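PDB 3LWU: succinylglutamate desuccinylase/aspartoacylase from Shewanella frigidimarina, which binds zinc and is probably a hydrolase acting on ester bonds, as a putative member of the succinylglutamate desuccinylase/aspartoacylase family. Local coordinates for residues D209-F214 with I281-H287; K199-E205 with I216-I222; Y206-A210 with V254-F259. One frame throughout, in Å; residues are numbered along the deposited sequence. Where two conformers were deposited one is given.

Contact 1: residues D209-F214 with I281-H287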
loop_
_atom_site.group_PDB
_atom_site.type_symbol
_atom_site.label_atom_id
_atom_site.label_comp_id
_atom_site.label_asym_id
_atom_site.label_seq_id
_atom_site.Cartn_x
_atom_site.Cartn_y
_atom_site.Cartn_z
ATOM N N ASP A 209 33.345 -5.780 24.409
ATOM C CA ASP A 209 34.711 -6.021 23.903
ATOM C C ASP A 209 34.753 -6.235 22.392
ATOM O O ASP A 209 35.685 -5.814 21.683
ATOM C CB ASP A 209 35.273 -7.284 24.584
ATOM C CG ASP A 209 36.645 -7.681 24.073
ATOM O OD1 ASP A 209 37.628 -7.075 24.552
ATOM O OD2 ASP A 209 36.749 -8.594 23.216
ATOM N N ALA A 210 33.765 -6.956 21.895
ATOM C CA ALA A 210 33.725 -7.250 20.474
ATOM C C ALA A 210 33.516 -6.003 19.589
ATOM O O ALA A 210 33.881 -6.022 18.403
ATOM C CB ALA A 210 32.642 -8.275 20.190
ATOM N N ALA A 211 32.902 -4.946 20.131
ATOM C CA ALA A 211 32.532 -3.793 19.317
ATOM C C ALA A 211 33.739 -3.150 18.641
ATOM O O ALA A 211 33.620 -2.663 17.523
ATOM C CB ALA A 211 31.739 -2.744 20.125
ATOM N N ARG A 212 34.904 -3.196 19.267
ATOM C CA ARG A 212 36.073 -2.531 18.683
ATOM C C ARG A 212 36.650 -3.189 17.397
ATOM O O ARG A 212 37.559 -2.618 16.739
ATOM C CB ARG A 212 37.177 -2.321 19.757
ATOM C CG ARG A 212 37.792 -3.565 20.321
ATOM C CD ARG A 212 38.985 -3.263 21.231
ATOM N NE ARG A 212 39.761 -4.486 21.476
ATOM C CZ ARG A 212 39.375 -5.467 22.297
ATOM N NH1 ARG A 212 38.238 -5.358 22.983
ATOM N NH2 ARG A 212 40.122 -6.566 22.446
ATOM N N PHE A 213 36.140 -4.368 17.030
ATOM C CA PHE A 213 36.658 -5.087 15.862
ATOM C C PHE A 213 35.914 -4.748 14.591
ATOM O O PHE A 213 36.498 -4.779 13.505
ATOM C CB PHE A 213 36.654 -6.586 16.119
ATOM C CG PHE A 213 37.634 -7.003 17.183
ATOM C CD1 PHE A 213 38.963 -7.207 16.864
ATOM C CD2 PHE A 213 37.236 -7.115 18.504
ATOM C CE1 PHE A 213 39.884 -7.549 17.826
ATOM C CE2 PHE A 213 38.148 -7.469 19.479
ATOM C CZ PHE A 213 39.479 -7.683 19.134
ATOM N N PHE A 214 34.634 -4.414 14.727
ATOM C CA PHE A 214 33.852 -4.004 13.597
ATOM C C PHE A 214 34.246 -2.598 13.210
ATOM O O PHE A 214 34.910 -1.905 13.992
ATOM C CB PHE A 214 32.361 -4.106 13.906
ATOM C CG PHE A 214 31.911 -5.496 14.232
ATOM C CD1 PHE A 214 31.720 -6.416 13.238
ATOM C CD2 PHE A 214 31.702 -5.889 15.548
ATOM C CE1 PHE A 214 31.297 -7.719 13.531
ATOM C CE2 PHE A 214 31.286 -7.188 15.841
ATOM C CZ PHE A 214 31.072 -8.085 14.834
ATOM N N ILE A 281 34.024 -6.974 9.681
ATOM C CA ILE A 281 33.556 -8.303 10.015
ATOM C C ILE A 281 34.714 -9.309 10.051
ATOM O O ILE A 281 34.801 -10.102 10.968
ATOM C CB ILE A 281 32.414 -8.814 9.073
ATOM C CG1 ILE A 281 31.136 -7.979 9.284
ATOM C CG2 ILE A 281 32.144 -10.309 9.335
ATOM C CD1 ILE A 281 29.945 -8.291 8.268
ATOM N N LEU A 282 35.581 -9.272 9.044
ATOM C CA LEU A 282 36.743 -10.170 9.020
ATOM C C LEU A 282 37.695 -9.928 10.177
ATOM O O LEU A 282 38.313 -10.859 10.680
ATOM C CB LEU A 282 37.492 -10.053 7.697
ATOM C CG LEU A 282 36.838 -10.825 6.548
ATOM C CD1 LEU A 282 37.445 -10.385 5.209
ATOM C CD2 LEU A 282 37.037 -12.345 6.721
ATOM N N ALA A 283 37.818 -8.677 10.592
ATOM C CA ALA A 283 38.610 -8.360 11.765
ATOM C C ALA A 283 38.036 -9.128 12.940
ATOM O O ALA A 283 38.781 -9.773 13.661
ATOM C CB ALA A 283 38.634 -6.856 12.039
ATOM N N TYR A 284 36.720 -9.100 13.131
ATOM C CA TYR A 284 36.141 -9.847 14.265
ATOM C C TYR A 284 36.298 -11.376 14.148
ATOM O O TYR A 284 36.646 -12.055 15.142
ATOM C CB TYR A 284 34.665 -9.475 14.499
ATOM C CG TYR A 284 34.064 -10.220 15.658
ATOM C CD1 TYR A 284 34.478 -9.969 16.966
ATOM C CD2 TYR A 284 33.118 -11.193 15.456
ATOM C CE1 TYR A 284 33.939 -10.658 18.024
ATOM C CE2 TYR A 284 32.570 -11.882 16.503
ATOM C CZ TYR A 284 32.975 -11.623 17.785
ATOM O OH TYR A 284 32.437 -12.347 18.834
ATOM N N LEU A 285 36.037 -11.922 12.953
ATOM C CA LEU A 285 36.177 -13.364 12.718
ATOM C C LEU A 285 37.625 -13.785 12.921
ATOM O O LEU A 285 37.914 -14.853 13.467
ATOM C CB LEU A 285 35.715 -13.749 11.296
ATOM C CG LEU A 285 34.237 -13.514 10.977
ATOM C CD1 LEU A 285 33.855 -14.117 9.616
ATOM C CD2 LEU A 285 33.335 -14.007 12.099
ATOM N N SER A 286 38.554 -12.943 12.505
ATOM C CA SER A 286 39.965 -13.215 12.780
ATOM C C SER A 286 40.202 -13.329 14.274
ATOM O O SER A 286 40.713 -14.332 14.758
ATOM C CB SER A 286 40.856 -12.107 12.215
ATOM O OG SER A 286 42.225 -12.387 12.468
ATOM N N HIS A 287 39.854 -12.283 15.006
ATOM C CA HIS A 287 40.050 -12.265 16.471
ATOM C C HIS A 287 39.447 -13.497 17.153
ATOM O O HIS A 287 39.967 -13.985 18.143
ATOM C CB HIS A 287 39.403 -10.997 17.038
ATOM C CG HIS A 287 39.268 -10.982 18.530
ATOM N ND1 HIS A 287 40.353 -10.861 19.376
ATOM C CD2 HIS A 287 38.170 -11.019 19.321
ATOM C CE1 HIS A 287 39.929 -10.864 20.629
ATOM N NE2 HIS A 287 38.607 -10.952 20.624
HETATM O O HOH W 1 35.686 -10.489 21.801
#
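The rings of Phe213 and His287 form an offset stack, with centroids 4.0 Å apart and planes inclined by 19°. Phe213 CZ lies over the centre of the imidazole, 3.3 Å from His287 ND1, while His287 CB continues the contact as a CH-pi approach to the same phenyl ring. On the helix side the histidine reaches this position because its CG is anti to the backbone N (chi1 168°), which sends the ring out from the last turn of helix 271-287 towards the loop. Arg212 is also close to this phenyl ring: Phe213 CE2 lies over the centre of the Arg212 guanidinium.

A second aromatic pair is looser. Phe214 and Tyr284 have planes 28° apart but are slid so far that they barely overlap, and it is Tyr284 CB that sits over the phenyl face. Apolar contacts fill in around it: Ala210 CB lies 3.5 Å from Tyr284 CE1, Phe213 CB comes in at the edge of the tyrosine ring, and Phe214 CE1 reaches Ile281 CG1 at 4.3 Å.

Polar linkage is indirect. In the conformer of Asp209 described here, one of two, a water donates to OD2 at 2.6 Å and lies in the plane of the His287 ring, 3.2 Å from NE2. The phenol of Tyr284 is engaged by Arg288, just beyond the segment.

Aromatic and apolar surfaces therefore hold this loop of the zinc-binding domain against the helix, with a tentative water bridge at the exposed end.

Contact 2: residues K199-E205 with I216-I222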
loop_
_atom_site.group_PDB
_atom_site.type_symbol
_atom_site.label_atom_id
_atom_site.label_comp_id
_atom_site.label_asym_id
_atom_site.label_seq_id
_atom_site.Cartn_x
_atom_site.Cartn_y
_atom_site.Cartn_z
ATOM N N LYS A 199 26.423 4.344 10.225
ATOM C CA LYS A 199 26.680 2.971 10.612
ATOM C C LYS A 199 26.612 2.888 12.111
ATOM O O LYS A 199 27.203 3.712 12.799
ATOM C CB LYS A 199 28.041 2.485 10.127
ATOM C CG LYS A 199 28.178 2.388 8.602
ATOM C CD LYS A 199 29.554 1.928 8.195
ATOM C CE LYS A 199 29.791 2.134 6.716
ATOM N NZ LYS A 199 31.023 1.455 6.274
ATOM N N HIS A 200 25.872 1.910 12.623
ATOM C CA HIS A 200 25.849 1.672 14.048
ATOM C C HIS A 200 25.666 0.187 14.373
ATOM O O HIS A 200 25.378 -0.575 13.508
ATOM C CB HIS A 200 24.808 2.587 14.745
ATOM C CG HIS A 200 23.400 2.462 14.238
ATOM N ND1 HIS A 200 22.998 2.927 13.003
ATOM C CD2 HIS A 200 22.276 1.993 14.842
ATOM C CE1 HIS A 200 21.705 2.702 12.841
ATOM N NE2 HIS A 200 21.231 2.153 13.954
ATOM N N LEU A 201 25.852 -0.214 15.616
ATOM C CA LEU A 201 25.826 -1.617 16.000
ATOM C C LEU A 201 25.002 -1.845 17.282
ATOM O O LEU A 201 25.014 -1.038 18.169
ATOM C CB LEU A 201 27.273 -2.050 16.266
ATOM C CG LEU A 201 27.642 -3.372 16.937
ATOM C CD1 LEU A 201 27.262 -4.494 16.005
ATOM C CD2 LEU A 201 29.115 -3.414 17.231
ATOM N N TYR A 202 24.286 -2.947 17.358
ATOM C CA TYR A 202 23.608 -3.340 18.580
ATOM C C TYR A 202 24.441 -4.457 19.178
ATOM O O TYR A 202 24.648 -5.479 18.520
ATOM C CB TYR A 202 22.233 -3.875 18.267
ATOM C CG TYR A 202 21.191 -2.823 18.047
ATOM C CD1 TYR A 202 20.960 -2.304 16.783
ATOM C CD2 TYR A 202 20.411 -2.347 19.092
ATOM C CE1 TYR A 202 19.996 -1.367 16.554
ATOM C CE2 TYR A 202 19.431 -1.377 18.862
ATOM C CZ TYR A 202 19.253 -0.890 17.583
ATOM O OH TYR A 202 18.292 0.051 17.308
ATOM N N CYS A 203 24.914 -4.271 20.400
ATOM C CA CYS A 203 25.860 -5.207 21.040
ATOM C C CYS A 203 25.436 -5.494 22.457
ATOM O O CYS A 203 25.325 -4.576 23.252
ATOM C CB CYS A 203 27.231 -4.554 21.062
ATOM S SG CYS A 203 28.598 -5.546 21.665
ATOM N N PRO A 204 25.204 -6.763 22.807
ATOM C CA PRO A 204 24.925 -6.981 24.225
ATOM C C PRO A 204 26.052 -6.577 25.180
ATOM O O PRO A 204 27.244 -6.605 24.838
ATOM C CB PRO A 204 24.673 -8.488 24.311
ATOM C CG PRO A 204 25.230 -9.060 23.059
ATOM C CD PRO A 204 25.094 -8.010 22.029
ATOM N N GLU A 205 25.628 -6.203 26.384
ATOM C CA GLU A 205 26.493 -5.702 27.440
ATOM C C GLU A 205 27.682 -6.632 27.657
ATOM O O GLU A 205 28.832 -6.168 27.757
ATOM C CB GLU A 205 25.666 -5.592 28.747
ATOM C CG GLU A 205 25.799 -4.305 29.606
ATOM C CD GLU A 205 24.485 -3.972 30.408
ATOM O OE1 GLU A 205 23.493 -3.363 29.870
ATOM O OE2 GLU A 205 24.466 -4.343 31.600
ATOM N N ILE A 216 32.614 0.202 12.901
ATOM C CA ILE A 216 31.340 0.836 13.188
ATOM C C ILE A 216 31.528 1.922 14.245
ATOM O O ILE A 216 31.907 1.630 15.383
ATOM C CB ILE A 216 30.274 -0.200 13.595
ATOM C CG1 ILE A 216 29.956 -1.103 12.392
ATOM C CG2 ILE A 216 28.963 0.511 14.016
ATOM C CD1 ILE A 216 28.962 -2.194 12.642
ATOM N N PRO A 217 31.282 3.190 13.873
ATOM C CA PRO A 217 31.582 4.257 14.830
ATOM C C PRO A 217 30.703 4.269 16.084
ATOM O O PRO A 217 31.190 4.629 17.147
ATOM C CB PRO A 217 31.377 5.533 14.015
ATOM C CG PRO A 217 31.461 5.096 12.593
ATOM C CD PRO A 217 30.872 3.740 12.569
ATOM N N TYR A 218 29.444 3.866 15.980
ATOM C CA TYR A 218 28.534 3.966 17.101
ATOM C C TYR A 218 27.891 2.639 17.449
ATOM O O TYR A 218 27.252 2.008 16.614
ATOM C CB TYR A 218 27.456 5.051 16.845
ATOM C CG TYR A 218 28.049 6.399 16.612
ATOM C CD1 TYR A 218 28.498 7.155 17.676
ATOM C CD2 TYR A 218 28.224 6.907 15.323
ATOM C CE1 TYR A 218 29.089 8.383 17.483
ATOM C CE2 TYR A 218 28.862 8.152 15.126
ATOM C CZ TYR A 218 29.272 8.865 16.203
ATOM O OH TYR A 218 29.876 10.097 16.070
ATOM N N THR A 219 28.023 2.268 18.721
ATOM C CA THR A 219 27.473 1.044 19.286
ATOM C C THR A 219 26.441 1.326 20.398
ATOM O O THR A 219 26.690 2.104 21.317
ATOM C CB THR A 219 28.598 0.211 19.938
ATOM O OG1 THR A 219 29.566 -0.120 18.945
ATOM C CG2 THR A 219 28.049 -1.067 20.572
ATOM N N LEU A 220 25.302 0.654 20.304
ATOM C CA LEU A 220 24.290 0.639 21.344
ATOM C C LEU A 220 24.487 -0.610 22.212
ATOM O O LEU A 220 24.498 -1.731 21.705
ATOM C CB LEU A 220 22.897 0.610 20.718
ATOM C CG LEU A 220 22.605 1.904 19.968
ATOM C CD1 LEU A 220 21.625 1.699 18.829
ATOM C CD2 LEU A 220 22.140 2.956 20.926
ATOM N N ILE A 221 24.634 -0.411 23.509
ATOM C CA ILE A 221 24.890 -1.493 24.434
ATOM C C ILE A 221 23.563 -1.926 24.963
ATOM O O ILE A 221 22.916 -1.167 25.654
ATOM C CB ILE A 221 25.801 -1.041 25.608
ATOM C CG1 ILE A 221 27.073 -0.387 25.054
ATOM C CG2 ILE A 221 26.145 -2.221 26.463
ATOM C CD1 ILE A 221 27.996 0.234 26.105
ATOM N N ILE A 222 23.146 -3.141 24.636
ATOM C CA ILE A 222 21.821 -3.616 24.997
ATOM C C ILE A 222 21.861 -4.592 26.204
ATOM O O ILE A 222 22.841 -5.300 26.408
ATOM C CB ILE A 222 21.083 -4.203 23.776
ATOM C CG1 ILE A 222 21.676 -5.533 23.321
ATOM C CG2 ILE A 222 21.134 -3.203 22.594
ATOM C CD1 ILE A 222 20.983 -6.122 22.082
HETATM O O HOH W 2 22.088 -1.451 27.978
#
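Leu220 CD1 lies over one face of the Tyr202 ring, 3.7 Å from CZ and 21° off the ring normal, in a CH-pi contact between side chains that run side by side. Ile222 CG2 meets the same ring at its edge, in plane, 3.7 Å from CD2. On the opposite sheet face Leu201 CB packs on Ile216 CG2, and Cys203 CB touches Thr219 CG2 at 3.6 Å; the threonine methyl gets there by lying anti to the backbone N.

These are neighbouring parallel strands, 200-204 and 218-222; the axes of these short segments approach to 4.5 Å, at 23°. They belong to the beta sheet of a zinc-binding domain assigned to the M14-like family, where 196-204 also pairs with 257-263. The ladder alternates: Leu220 N donates to Leu201 O at 2.7 Å almost linearly (169°), Cys203 N returns to Leu220 O, and Ile222 N approaches Cys203 O from above the carbonyl plane.

Towards the polar ends, Glu205 N donates to Ile222 O at 2.9 Å. At the other end Lys199 sends its extended chain away to salt bridges with Asp273 and Asp277, while His200 ND1 is hydrogen-bonded to Cys198 O and NE2 to an unidentified molecule, probably from the crystallisation liquor.

Contact 3: residues Y206-A210 with V254-F259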
loop_
_atom_site.group_PDB
_atom_site.type_symbol
_atom_site.label_atom_id
_atom_site.label_comp_id
_atom_site.label_asym_id
_atom_site.label_seq_id
_atom_site.Cartn_x
_atom_site.Cartn_y
_atom_site.Cartn_z
ATOM N N TYR A 206 27.408 -7.937 27.724
ATOM C CA TYR A 206 28.460 -8.906 28.022
ATOM C C TYR A 206 29.543 -8.991 26.954
ATOM O O TYR A 206 30.588 -9.556 27.208
ATOM C CB TYR A 206 27.903 -10.321 28.308
ATOM C CG TYR A 206 27.394 -11.071 27.088
ATOM C CD1 TYR A 206 28.266 -11.823 26.268
ATOM C CD2 TYR A 206 26.027 -11.049 26.745
ATOM C CE1 TYR A 206 27.757 -12.523 25.112
ATOM C CE2 TYR A 206 25.517 -11.750 25.641
ATOM C CZ TYR A 206 26.362 -12.476 24.821
ATOM O OH TYR A 206 25.818 -13.124 23.721
ATOM N N ASP A 207 29.308 -8.427 25.780
ATOM C CA ASP A 207 30.200 -8.608 24.635
ATOM C C ASP A 207 30.678 -7.284 24.071
ATOM O O ASP A 207 31.048 -7.191 22.917
ATOM C CB ASP A 207 29.475 -9.397 23.551
ATOM C CG ASP A 207 30.365 -10.442 22.887
ATOM O OD1 ASP A 207 31.627 -10.453 23.088
ATOM O OD2 ASP A 207 29.789 -11.285 22.167
ATOM N N ILE A 208 30.714 -6.261 24.914
ATOM C CA ILE A 208 31.074 -4.929 24.476
ATOM C C ILE A 208 32.485 -4.914 23.884
ATOM O O ILE A 208 32.761 -4.173 22.946
ATOM C CB ILE A 208 30.898 -3.898 25.637
ATOM C CG1 ILE A 208 30.941 -2.468 25.091
ATOM C CG2 ILE A 208 31.936 -4.119 26.762
ATOM C CD1 ILE A 208 29.916 -2.200 23.892
ATOM N N ASP A 209 33.345 -5.780 24.409
ATOM C CA ASP A 209 34.711 -6.021 23.903
ATOM C C ASP A 209 34.753 -6.235 22.392
ATOM O O ASP A 209 35.685 -5.814 21.683
ATOM C CB ASP A 209 35.273 -7.284 24.584
ATOM C CG ASP A 209 36.645 -7.681 24.073
ATOM O OD1 ASP A 209 37.628 -7.075 24.552
ATOM O OD2 ASP A 209 36.749 -8.594 23.216
ATOM N N ALA A 210 33.765 -6.956 21.895
ATOM C CA ALA A 210 33.725 -7.250 20.474
ATOM C C ALA A 210 33.516 -6.003 19.589
ATOM O O ALA A 210 33.881 -6.022 18.403
ATOM C CB ALA A 210 32.642 -8.275 20.190
ATOM N N VAL A 254 29.709 -16.243 28.367
ATOM C CA VAL A 254 28.566 -16.594 27.547
ATOM C C VAL A 254 29.114 -17.255 26.260
ATOM O O VAL A 254 29.948 -16.673 25.578
ATOM C CB VAL A 254 27.677 -15.381 27.257
ATOM C CG1 VAL A 254 26.426 -15.816 26.487
ATOM C CG2 VAL A 254 27.290 -14.672 28.576
ATOM N N PRO A 255 28.705 -18.503 25.972
ATOM C CA PRO A 255 29.268 -19.254 24.838
ATOM C C PRO A 255 28.873 -18.742 23.444
ATOM O O PRO A 255 29.494 -19.112 22.478
ATOM C CB PRO A 255 28.686 -20.665 25.024
ATOM C CG PRO A 255 28.164 -20.696 26.426
ATOM C CD PRO A 255 27.728 -19.309 26.723
ATOM N N VAL A 256 27.838 -17.922 23.335
ATOM C CA VAL A 256 27.412 -17.432 22.033
ATOM C C VAL A 256 27.550 -15.917 22.013
ATOM O O VAL A 256 27.422 -15.255 23.054
ATOM C CB VAL A 256 25.979 -17.935 21.708
ATOM C CG1 VAL A 256 25.380 -17.221 20.545
ATOM C CG2 VAL A 256 26.020 -19.459 21.426
ATOM N N SER A 257 27.884 -15.404 20.836
ATOM C CA SER A 257 27.912 -13.978 20.553
ATOM C C SER A 257 26.887 -13.683 19.471
ATOM O O SER A 257 26.847 -14.393 18.476
ATOM C CB SER A 257 29.314 -13.570 20.053
ATOM O OG SER A 257 30.243 -13.583 21.131
ATOM N N ALA A 258 26.085 -12.627 19.639
ATOM C CA ALA A 258 25.155 -12.168 18.575
ATOM C C ALA A 258 25.176 -10.650 18.473
ATOM O O ALA A 258 25.241 -9.955 19.494
ATOM C CB ALA A 258 23.763 -12.666 18.830
ATOM N N PHE A 259 25.177 -10.143 17.243
ATOM C CA PHE A 259 25.218 -8.698 16.959
ATOM C C PHE A 259 24.275 -8.362 15.819
ATOM O O PHE A 259 24.143 -9.148 14.881
ATOM C CB PHE A 259 26.619 -8.263 16.498
ATOM C CG PHE A 259 27.719 -8.776 17.344
ATOM C CD1 PHE A 259 28.158 -8.061 18.456
ATOM C CD2 PHE A 259 28.334 -9.964 17.041
ATOM C CE1 PHE A 259 29.144 -8.542 19.243
ATOM C CE2 PHE A 259 29.318 -10.444 17.835
ATOM C CZ PHE A 259 29.737 -9.736 18.930
HETATM O O HOH W 3 27.433 -10.824 21.763
HETATM O O HOH W 4 33.181 -11.758 21.141
#
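Tyr206 OH donates to Val256 O at 2.7 Å, the first of two direct hydrogen bonds that join the loop to the start of strand 257-263 and the residue before it. The hydroxyl sits 37° out of the carbonyl plane, so the bond does not follow a lone pair. Val254 helps to set the ring's position: its CB stands over one face of the phenol, 3.6 Å from Tyr206 CE1, and both methyls also touch the ring, the two side chains crossing at about a right angle. With chi1 at 73°, Tyr206 CG lies between the backbone N and the carbonyl carbon, which turns the phenol towards the 254-259 backbone.

The second direct bond runs the other way. Ser257 OG donates to Asp207 OD2 at 2.6 Å, and OD2 accepts through its syn lone pair. The same hydroxyl has a weak hydrogen bond with Tyr284 OH. Ala258 N donates to a water at 3.1 Å; the approach of that water to Asp207 OD2 is too short to be relied on. Asp207 OD1 accepts from another water at 2.8 Å, whose further link to Ser257 OG is weak. Each carboxylate oxygen thus has a donor, Ser257 OG for OD2 and this water for OD1, and the two would help to stabilise a negative charge.

Beside this polar cluster, Phe259 CZ rests 3.5 Å from Ala210 CB and 3.6 Å from Asp207 OD2.

Strand 257-263 pairs in parallel with strand 187-194, which bears the zinc ligand His192, and Ser257 and Phe259 bond through their backbones to Val188. Trp239 of helix 230-247 meets Tyr206 edge to face, while Phe259 makes edge-to-face contacts with Phe214 and with Tyr284 of helix 271-287.

Overall arrangement
All three contacts lie within the catalytic domain and are centred 11 to 13 Å from one another. Along the chain, segment 199-205 of contact 2, on strand 196-204, leads into the 206-214 loop, whose first part serves contact 3 and whose second serves contact 1, before 216-222 completes contact 2; strand 257-263 and helix 271-287 then supply the remaining partners. Asp209 and Ala210 belong to both loop contacts. Strand 196-204 is flanked by 218-222 and by 257-263, so contacts 2 and 3 share a sheet, while contact 1 brings a helix to the loop. The connection between two parallel strands is thereby fixed to sheet and helix near the zinc-bearing strand 187-194.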